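Local coordinates for putative translational inhibitor protein (Yersinia pestis, PDB 5V4D) that is of uncharacterised function but belongs to the Rid (YjgF-like) family, many of whose characterised members are enamine/imine deaminases, and forms a trimer, at residues F80-N85 with G117-I122; T69-I74 with K99-P104; S5-K10 with D61-Q66. All blocks are in the same frame, centred on the assembly; numbering follows the deposited sequence.

Interaction 1: F80-N85 with G117-I122; sequences FITNIN and GALVEI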
loop_
_atom_site.group_PDB
_atom_site.type_symbol
_atom_site.label_atom_id
_atom_site.label_comp_id
_atom_site.label_asym_id
_atom_site.label_seq_id
_atom_site.Cartn_x
_atom_site.Cartn_y
_atom_site.Cartn_z
ATOM N N PHE A 80 -0.437 -9.459 -1.488
ATOM C CA PHE A 80 1.003 -9.757 -1.417
ATOM C C PHE A 80 1.122 -11.267 -1.512
ATOM O O PHE A 80 0.560 -11.994 -0.682
ATOM C CB PHE A 80 1.616 -9.245 -0.108
ATOM C CG PHE A 80 1.426 -7.756 0.144
ATOM C CD1 PHE A 80 2.183 -6.803 -0.513
ATOM C CD2 PHE A 80 0.545 -7.343 1.105
ATOM C CE1 PHE A 80 2.036 -5.427 -0.199
ATOM C CE2 PHE A 80 0.406 -5.967 1.389
ATOM C CZ PHE A 80 1.131 -5.058 0.751
ATOM N N ILE A 81 1.782 -11.763 -2.564
ATOM C CA ILE A 81 1.942 -13.203 -2.710
ATOM C C ILE A 81 3.413 -13.520 -2.901
ATOM O O ILE A 81 4.165 -12.740 -3.483
ATOM C CB ILE A 81 1.108 -13.801 -3.867
ATOM C CG1 ILE A 81 1.216 -12.983 -5.152
ATOM C CG2 ILE A 81 -0.333 -13.955 -3.441
ATOM C CD1 ILE A 81 0.630 -13.720 -6.343
ATOM N N THR A 82 3.819 -14.691 -2.416
ATOM C CA THR A 82 5.232 -15.050 -2.530
ATOM C C THR A 82 5.585 -15.648 -3.892
ATOM O O THR A 82 6.775 -15.777 -4.202
ATOM C CB THR A 82 5.666 -16.023 -1.425
ATOM O OG1 THR A 82 4.912 -17.256 -1.483
ATOM C CG2 THR A 82 5.558 -15.384 -0.032
ATOM N N ASN A 83 4.592 -15.980 -4.718
ATOM C CA ASN A 83 4.850 -16.596 -6.021
ATOM C C ASN A 83 3.757 -16.079 -6.944
ATOM O O ASN A 83 2.578 -16.408 -6.754
ATOM C CB ASN A 83 4.813 -18.115 -5.924
ATOM C CG ASN A 83 5.108 -18.800 -7.259
ATOM O OD1 ASN A 83 5.127 -18.196 -8.312
ATOM N ND2 ASN A 83 5.344 -20.105 -7.191
ATOM N N ILE A 84 4.144 -15.244 -7.894
ATOM C CA ILE A 84 3.191 -14.629 -8.835
ATOM C C ILE A 84 2.412 -15.688 -9.595
ATOM O O ILE A 84 1.284 -15.436 -10.033
ATOM C CB ILE A 84 3.949 -13.657 -9.785
ATOM C CG1 ILE A 84 3.016 -12.660 -10.455
ATOM C CG2 ILE A 84 4.702 -14.366 -10.899
ATOM C CD1 ILE A 84 2.416 -11.649 -9.458
ATOM N N ASN A 85 2.978 -16.883 -9.756
ATOM C CA ASN A 85 2.251 -17.946 -10.445
ATOM C C ASN A 85 1.109 -18.521 -9.624
ATOM O O ASN A 85 0.333 -19.324 -10.159
ATOM C CB ASN A 85 3.224 -19.031 -10.856
ATOM C CG ASN A 85 4.253 -18.520 -11.837
ATOM O OD1 ASN A 85 3.921 -17.863 -12.821
ATOM N ND2 ASN A 85 5.518 -18.785 -11.546
ATOM N N GLY A 117 5.903 -17.307 7.246
ATOM C CA GLY A 117 6.101 -18.125 6.073
ATOM C C GLY A 117 4.863 -18.262 5.240
ATOM O O GLY A 117 4.793 -19.184 4.420
ATOM N N ALA A 118 3.905 -17.361 5.418
ATOM C CA ALA A 118 2.656 -17.398 4.634
ATOM C C ALA A 118 2.918 -17.269 3.130
ATOM O O ALA A 118 3.895 -16.650 2.682
ATOM C CB ALA A 118 1.730 -16.264 5.058
ATOM N N LEU A 119 2.003 -17.819 2.334
ATOM C CA LEU A 119 2.077 -17.672 0.871
ATOM C C LEU A 119 1.367 -16.428 0.354
ATOM O O LEU A 119 1.552 -16.032 -0.827
ATOM C CB LEU A 119 1.431 -18.878 0.167
ATOM C CG LEU A 119 2.068 -20.239 0.504
ATOM C CD1 LEU A 119 1.210 -21.367 -0.114
ATOM C CD2 LEU A 119 3.513 -20.322 -0.005
ATOM N N VAL A 120 0.473 -15.870 1.162
ATOM C CA VAL A 120 -0.362 -14.773 0.706
ATOM C C VAL A 120 -0.741 -13.956 1.929
ATOM O O VAL A 120 -0.956 -14.507 3.014
ATOM C CB VAL A 120 -1.595 -15.297 -0.079
ATOM C CG1 VAL A 120 -2.462 -16.307 0.742
ATOM C CG2 VAL A 120 -2.457 -14.132 -0.606
ATOM N N GLU A 121 -0.870 -12.634 1.732
ATOM C CA GLU A 121 -1.357 -11.685 2.732
ATOM C C GLU A 121 -2.248 -10.695 2.017
ATOM O O GLU A 121 -1.861 -10.197 0.956
ATOM C CB GLU A 121 -0.191 -10.957 3.430
ATOM C CG GLU A 121 -0.671 -10.021 4.543
ATOM C CD GLU A 121 0.465 -9.284 5.227
ATOM O OE1 GLU A 121 0.302 -8.122 5.667
ATOM O OE2 GLU A 121 1.589 -9.830 5.228
ATOM N N ILE A 122 -3.453 -10.440 2.535
ATOM C CA ILE A 122 -4.346 -9.510 1.837
ATOM C C ILE A 122 -4.728 -8.396 2.795
ATOM O O ILE A 122 -5.209 -8.654 3.909
ATOM C CB ILE A 122 -5.595 -10.213 1.287
ATOM C CG1 ILE A 122 -5.138 -11.253 0.259
ATOM C CG2 ILE A 122 -6.533 -9.200 0.588
ATOM C CD1 ILE A 122 -6.334 -12.013 -0.358
HETATM O O HOH W 1 2.493 -17.556 -3.051
#
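Ile81, in the conformer described, lays its CG2 methyl against CG2 of Val120, 3.5 Å away, on the helix-covered face of the sheet, where the two side chains cross at a slant. They belong to antiparallel neighbours, strands 74-81 and 120-127, inside the mixed sheet of the YjgF-like alpha-beta fold, with strand 105-110 beyond 74-81. Beta-branched residues suit such a non-hydrogen-bonded pair: they are compatible with the extended backbone, and a methyl branch lies close enough to bridge the gap. With CG1 of Ile81 placed between its backbone N and carbonyl carbon (chi1 46°), CG2 is left to meet Val120, while the end of the side chain leads away; Ser87 of helix 87-98 and Thr108 pack on the residue. Ile49 of helix 49-66 packs on Val120.

Phe80 and Glu121 form the adjoining hydrogen-bonded pair. Phe80 N donates to Glu121 O at 2.9 Å, nearly straight (171°), and Glu121 N returns a bond to Phe80 O. Both side chains lie on the other face, where Phe80 sets apolar surface against Val109 of the second subunit. Glu121 packs on Thr108 of that subunit, about 5 Å from a bound acetic acid, consistent with a pocket near the subunit boundary, as in Rid relatives.

Past the strand end, Thr82 suits the loop because it offers a methyl and a hydroxyl. Its CG2 rests 3.4 Å from Ala118 O, and OG1 approaches CD2 of Leu119. Leu119 O is held twice: Thr82 N donates to it from 41° above the carbonyl plane, and a water that is also hydrogen-bonded to Thr82 OG1 donates to it at 2.9 Å.

Interaction 2: T69-I74 with K99-P104; sequences TTKDKI and KGTIFP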
loop_
_atom_site.group_PDB
_atom_site.type_symbol
_atom_site.label_atom_id
_atom_site.label_comp_id
_atom_site.label_asym_id
_atom_site.label_seq_id
_atom_site.Cartn_x
_atom_site.Cartn_y
_atom_site.Cartn_z
ATOM N N THR A 69 -19.637 -3.805 9.321
ATOM C CA THR A 69 -19.710 -3.552 7.883
ATOM C C THR A 69 -19.600 -4.895 7.161
ATOM O O THR A 69 -19.696 -5.945 7.817
ATOM C CB THR A 69 -18.641 -2.540 7.451
ATOM O OG1 THR A 69 -18.908 -2.139 6.092
ATOM C CG2 THR A 69 -17.236 -3.118 7.515
ATOM N N THR A 70 -19.473 -4.888 5.825
ATOM C CA THR A 70 -19.478 -6.136 5.065
ATOM C C THR A 70 -18.528 -6.001 3.892
ATOM O O THR A 70 -18.072 -4.906 3.562
ATOM C CB THR A 70 -20.846 -6.510 4.502
ATOM O OG1 THR A 70 -21.252 -5.501 3.584
ATOM C CG2 THR A 70 -21.927 -6.687 5.593
ATOM N N LYS A 71 -18.263 -7.150 3.254
ATOM C CA LYS A 71 -17.354 -7.182 2.114
ATOM C C LYS A 71 -17.832 -6.323 0.959
ATOM O O LYS A 71 -17.005 -5.872 0.171
ATOM C CB LYS A 71 -17.147 -8.631 1.668
ATOM C CG LYS A 71 -18.388 -9.300 1.117
ATOM C CD LYS A 71 -18.205 -10.830 1.154
ATOM C CE LYS A 71 -19.441 -11.546 0.612
ATOM N NZ LYS A 71 -19.258 -13.039 0.503
ATOM N N ASP A 72 -19.148 -6.063 0.868
ATOM C CA ASP A 72 -19.675 -5.189 -0.174
ATOM C C ASP A 72 -19.101 -3.778 -0.103
ATOM O O ASP A 72 -19.083 -3.077 -1.124
ATOM C CB ASP A 72 -21.205 -5.128 -0.086
ATOM C CG ASP A 72 -21.828 -4.357 -1.241
ATOM O OD1 ASP A 72 -22.427 -3.275 -1.003
ATOM O OD2 ASP A 72 -21.698 -4.830 -2.387
ATOM N N LYS A 73 -18.620 -3.358 1.069
ATOM C CA LYS A 73 -18.099 -2.011 1.290
ATOM C C LYS A 73 -16.589 -1.889 1.088
ATOM O O LYS A 73 -16.058 -0.775 1.226
ATOM C CB LYS A 73 -18.418 -1.535 2.713
ATOM C CG LYS A 73 -19.910 -1.465 3.019
ATOM C CD LYS A 73 -20.618 -0.656 1.983
ATOM C CE LYS A 73 -22.102 -0.561 2.330
ATOM N NZ LYS A 73 -22.288 0.112 3.655
ATOM N N ILE A 74 -15.890 -2.971 0.730
ATOM C CA ILE A 74 -14.448 -2.886 0.514
ATOM C C ILE A 74 -14.192 -2.082 -0.745
ATOM O O ILE A 74 -14.809 -2.318 -1.788
ATOM C CB ILE A 74 -13.813 -4.282 0.455
ATOM C CG1 ILE A 74 -13.875 -4.887 1.870
ATOM C CG2 ILE A 74 -12.311 -4.190 -0.017
ATOM C CD1 ILE A 74 -13.388 -6.381 1.934
ATOM N N LYS A 99 -18.179 -12.309 -5.103
ATOM C CA LYS A 99 -19.222 -12.432 -6.120
ATOM C C LYS A 99 -20.466 -11.630 -5.732
ATOM O O LYS A 99 -20.887 -11.631 -4.566
ATOM C CB LYS A 99 -19.585 -13.904 -6.329
ATOM C CG LYS A 99 -20.636 -14.086 -7.439
ATOM C CD LYS A 99 -20.886 -15.527 -7.837
ATOM C CE LYS A 99 -21.864 -15.577 -9.032
ATOM N NZ LYS A 99 -21.910 -16.900 -9.718
ATOM N N GLY A 100 -21.012 -10.908 -6.703
ATOM C CA GLY A 100 -22.222 -10.129 -6.502
ATOM C C GLY A 100 -21.997 -8.745 -5.943
ATOM O O GLY A 100 -22.964 -7.984 -5.811
ATOM N N THR A 101 -20.772 -8.400 -5.585
ATOM C CA THR A 101 -20.430 -7.054 -5.153
ATOM C C THR A 101 -19.724 -6.344 -6.286
ATOM O O THR A 101 -19.263 -6.978 -7.238
ATOM C CB THR A 101 -19.519 -7.056 -3.910
ATOM O OG1 THR A 101 -18.177 -7.399 -4.284
ATOM C CG2 THR A 101 -20.059 -8.042 -2.847
ATOM N N ILE A 102 -19.643 -5.010 -6.170
ATOM C CA ILE A 102 -18.763 -4.226 -7.032
ATOM C C ILE A 102 -17.319 -4.496 -6.613
ATOM O O ILE A 102 -16.913 -4.206 -5.479
ATOM C CB ILE A 102 -19.081 -2.735 -6.935
ATOM C CG1 ILE A 102 -20.499 -2.449 -7.419
ATOM C CG2 ILE A 102 -18.081 -1.971 -7.799
ATOM C CD1 ILE A 102 -20.831 -0.948 -7.289
ATOM N N PHE A 103 -16.536 -5.097 -7.513
ATOM C CA PHE A 103 -15.247 -5.614 -7.072
ATOM C C PHE A 103 -14.370 -4.461 -6.623
ATOM O O PHE A 103 -14.313 -3.420 -7.291
ATOM C CB PHE A 103 -14.500 -6.338 -8.190
ATOM C CG PHE A 103 -15.142 -7.616 -8.678
ATOM C CD1 PHE A 103 -15.708 -8.528 -7.827
ATOM C CD2 PHE A 103 -15.145 -7.904 -10.036
ATOM C CE1 PHE A 103 -16.256 -9.710 -8.292
ATOM C CE2 PHE A 103 -15.678 -9.074 -10.489
ATOM C CZ PHE A 103 -16.244 -9.965 -9.638
ATOM N N PRO A 104 -13.622 -4.629 -5.542
ATOM C CA PRO A 104 -12.727 -3.553 -5.113
ATOM C C PRO A 104 -11.663 -3.261 -6.164
ATOM O O PRO A 104 -11.286 -4.122 -6.971
ATOM C CB PRO A 104 -12.095 -4.125 -3.840
ATOM C CG PRO A 104 -13.121 -5.118 -3.324
ATOM C CD PRO A 104 -13.662 -5.754 -4.582
HETATM O O HOH W 2 -16.765 -5.396 -2.653
HETATM O O HOH W 3 -20.139 -13.418 -2.441
#
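Asp72 runs alongside Thr101, the two side chains sliding past each other in opposite directions. Its CB lies 4.2 Å from the Thr101 methyl CG2. In the conformer described, one of two, CG stands anti to the backbone N (chi1 -174°), which swings the carboxylate toward segment 99-104, and OD2 ends 3.5 Å from CB and 3.6 Å from CG2 of Thr101. These are contacts with carbon; the threonine hydroxyl looks elsewhere. Thr101 OG1 is hydrogen-bonded to Phe98 O at the end of helix 87-98 and receives a bond from a water that also donates to Lys71 O, both at 2.9 Å. Threonine therefore suits this place, giving its methyl to the aspartate and its oxygen to a helix end and a water bridge.

Lys71 runs alongside with its chain nearly extended beyond CB. Its NZ bonds to Tyr97 O, and the same charge makes a cation-pi contact with the Tyr97 ring; a water that accepts from NZ may also donate to Lys99 O.

Deeper in, the contact turns apolar. Ile74 CG2 sits 3.5 Å from CG of Pro104, the branch and the ring crossing at an angle, while Phe98 and Leu64 pack around the isoleucine. Proline suits the entry to strand 105-110, being rigid and apolar. Lys4 NZ of the third subunit bonds to the carbonyl oxygens of Asp72, Ile74 and Ile102, tying both loops to the trimer interface. The contact thus brings together the entries to the two parallel strands, 74-81 and 105-110, of a beta-alpha-beta crossover whose helix is 87-98.

Interaction 3: S5-K10 with D61-Q66; sequences SVIETK and DAVLLQ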
loop_
_atom_site.group_PDB
_atom_site.type_symbol
_atom_site.label_atom_id
_atom_site.label_comp_id
_atom_site.label_asym_id
_atom_site.label_seq_id
_atom_site.Cartn_x
_atom_site.Cartn_y
_atom_site.Cartn_z
ATOM N N SER A 5 -10.902 4.647 16.142
ATOM C CA SER A 5 -11.392 3.598 17.020
ATOM C C SER A 5 -10.870 2.240 16.587
ATOM O O SER A 5 -10.569 2.016 15.407
ATOM C CB SER A 5 -12.913 3.555 17.055
ATOM O OG SER A 5 -13.393 3.208 15.794
ATOM N N VAL A 6 -10.748 1.342 17.577
ATOM C CA VAL A 6 -10.104 0.055 17.367
ATOM C C VAL A 6 -11.160 -0.988 17.055
ATOM O O VAL A 6 -12.311 -0.904 17.525
ATOM C CB VAL A 6 -9.253 -0.347 18.588
ATOM C CG1 VAL A 6 -10.178 -0.811 19.743
ATOM C CG2 VAL A 6 -8.312 -1.466 18.229
ATOM N N ILE A 7 -10.775 -1.986 16.249
ATOM C CA ILE A 7 -11.576 -3.189 16.006
ATOM C C ILE A 7 -10.828 -4.369 16.613
ATOM O O ILE A 7 -9.636 -4.566 16.339
ATOM C CB ILE A 7 -11.816 -3.451 14.510
ATOM C CG1 ILE A 7 -12.561 -2.286 13.845
ATOM C CG2 ILE A 7 -12.586 -4.758 14.343
ATOM C CD1 ILE A 7 -13.932 -2.025 14.438
ATOM N N GLU A 8 -11.516 -5.129 17.473
ATOM C CA GLU A 8 -10.928 -6.292 18.140
ATOM C C GLU A 8 -11.976 -7.393 18.124
ATOM O O GLU A 8 -13.092 -7.186 18.623
ATOM C CB GLU A 8 -10.537 -5.966 19.592
ATOM C CG GLU A 8 -9.717 -4.687 19.779
ATOM C CD GLU A 8 -9.570 -4.249 21.263
ATOM O OE1 GLU A 8 -10.600 -3.933 21.915
ATOM O OE2 GLU A 8 -8.416 -4.200 21.762
ATOM N N THR A 9 -11.624 -8.550 17.566
ATOM C CA THR A 9 -12.498 -9.726 17.587
ATOM C C THR A 9 -11.688 -11.005 17.744
ATOM O O THR A 9 -10.667 -11.180 17.073
ATOM C CB THR A 9 -13.391 -9.826 16.337
ATOM O OG1 THR A 9 -14.103 -11.071 16.385
ATOM C CG2 THR A 9 -12.624 -9.772 15.031
ATOM N N LYS A 10 -12.161 -11.909 18.636
ATOM C CA LYS A 10 -11.527 -13.214 18.742
ATOM C C LYS A 10 -11.758 -14.087 17.508
ATOM O O LYS A 10 -11.126 -15.154 17.396
ATOM C CB LYS A 10 -12.030 -13.960 20.003
ATOM C CG LYS A 10 -11.527 -13.382 21.329
ATOM C CD LYS A 10 -10.014 -13.187 21.317
ATOM C CE LYS A 10 -9.412 -13.266 22.717
ATOM N NZ LYS A 10 -10.046 -12.305 23.661
ATOM N N ASP A 61 -13.256 -11.302 6.684
ATOM C CA ASP A 61 -14.689 -11.205 6.933
ATOM C C ASP A 61 -14.972 -10.989 8.418
ATOM O O ASP A 61 -15.832 -10.180 8.781
ATOM C CB ASP A 61 -15.375 -12.469 6.408
ATOM C CG ASP A 61 -16.843 -12.252 6.186
ATOM O OD1 ASP A 61 -17.154 -11.551 5.208
ATOM O OD2 ASP A 61 -17.664 -12.833 6.936
ATOM N N ALA A 62 -14.262 -11.711 9.298
ATOM C CA ALA A 62 -14.483 -11.540 10.737
ATOM C C ALA A 62 -14.225 -10.104 11.188
ATOM O O ALA A 62 -14.933 -9.585 12.076
ATOM C CB ALA A 62 -13.591 -12.501 11.537
ATOM N N VAL A 63 -13.183 -9.470 10.638
ATOM C CA VAL A 63 -12.859 -8.100 10.994
ATOM C C VAL A 63 -13.956 -7.157 10.519
ATOM O O VAL A 63 -14.432 -6.308 11.279
ATOM C CB VAL A 63 -11.493 -7.728 10.399
ATOM C CG1 VAL A 63 -11.238 -6.204 10.560
ATOM C CG2 VAL A 63 -10.443 -8.569 11.079
ATOM N N LEU A 64 -14.440 -7.357 9.289
ATOM C CA LEU A 64 -15.524 -6.531 8.772
ATOM C C LEU A 64 -16.761 -6.650 9.659
ATOM O O LEU A 64 -17.382 -5.644 10.013
ATOM C CB LEU A 64 -15.876 -6.973 7.359
ATOM C CG LEU A 64 -14.750 -6.840 6.345
ATOM C CD1 LEU A 64 -15.247 -7.379 4.990
ATOM C CD2 LEU A 64 -14.263 -5.386 6.267
ATOM N N LEU A 65 -17.147 -7.888 10.001
ATOM C CA LEU A 65 -18.359 -8.091 10.811
ATOM C C LEU A 65 -18.242 -7.406 12.159
ATOM O O LEU A 65 -19.210 -6.804 12.633
ATOM C CB LEU A 65 -18.623 -9.580 11.001
ATOM C CG LEU A 65 -18.979 -10.332 9.712
ATOM C CD1 LEU A 65 -19.257 -11.806 9.993
ATOM C CD2 LEU A 65 -20.157 -9.700 9.022
ATOM N N GLN A 66 -17.070 -7.489 12.792
ATOM C CA GLN A 66 -16.922 -6.869 14.107
ATOM C C GLN A 66 -17.067 -5.361 13.999
ATOM O O GLN A 66 -17.581 -4.710 14.930
ATOM C CB GLN A 66 -15.567 -7.249 14.695
ATOM C CG GLN A 66 -15.264 -6.608 16.056
ATOM C CD GLN A 66 -16.210 -7.047 17.126
ATOM O OE1 GLN A 66 -16.897 -8.048 17.000
ATOM N NE2 GLN A 66 -16.242 -6.284 18.220
HETATM O O HOH W 4 -14.234 -3.979 18.159
HETATM O O HOH W 5 -16.351 -11.058 13.909
#
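Ile7 points its CG2 into the end of helix 49-66, 3.7 Å from CG of Gln66, packing strand 5-7, outermost of the YjgF-like sheet within this chain, against the helix that lies across it. The same methyl, anti to the backbone N (chi1 of CG1 -60°), comes within 4.3 Å of Val63 CG1. This is the dense side of the contact. Ala22 and Cys24 of the adjacent strand 22-25 and Leu29 of strand 28-31 also pack on Ile7, and Ala22 touches Val63, making a continuous apolar layer beneath the helix. Branched aliphatic residues fit here because they fill the space between strand and helix without a polar group to satisfy.

Farther along, Thr9 slides past Gln66 in the opposite direction, its CB 3.7 Å from Gln66 CG. Its methyl CG2 leans toward Ala62 O, and the small side chain of Ala62 is consistent with so close an approach of the backbone. The hydroxyl has another task: Thr9 OG1 accepts from Asn11 N, and its link to a water held by Ala62 O is weak. Threonine thus serves with its carbon atoms across the contact and with its oxygen along its own loop.

The looser, wetter side begins at the end of Gln66, an exposed residue whose long chain spans the gap between helix and strand. CG stands anti to the backbone N (chi1 178°), and a bend at chi2 (64°) lays the amide by the backbone of Glu8. NE2 lies 3.3 Å from Glu8 O, but the angle is too poor for a hydrogen bond. A water makes the connection instead, accepting from Gln66 NE2 at 3.1 Å and from Glu8 N at 3.0 Å.

Along the chain interaction 3 closes first; interactions 1 and 2 follow with alternating segments. Interactions 2 and 3 are neighbours, their centres about 16 Å apart, and they touch where Leu64 of helix 49-66 packs its CD1 on Ile74 and the backbone of the 69-74 loop. The centre of interaction 1 lies about 22 Å from that of interaction 2 and about 23 Å from that of interaction 3, on the other side of the chain's centre from the latter. Strand 74-81 links interactions 1 and 2, with 2 at its start and 1 at its end. Together the three tie helices and loops to one sheet, and each also reaches another subunit, so residues of the chain's own packing also lie at subunit boundaries.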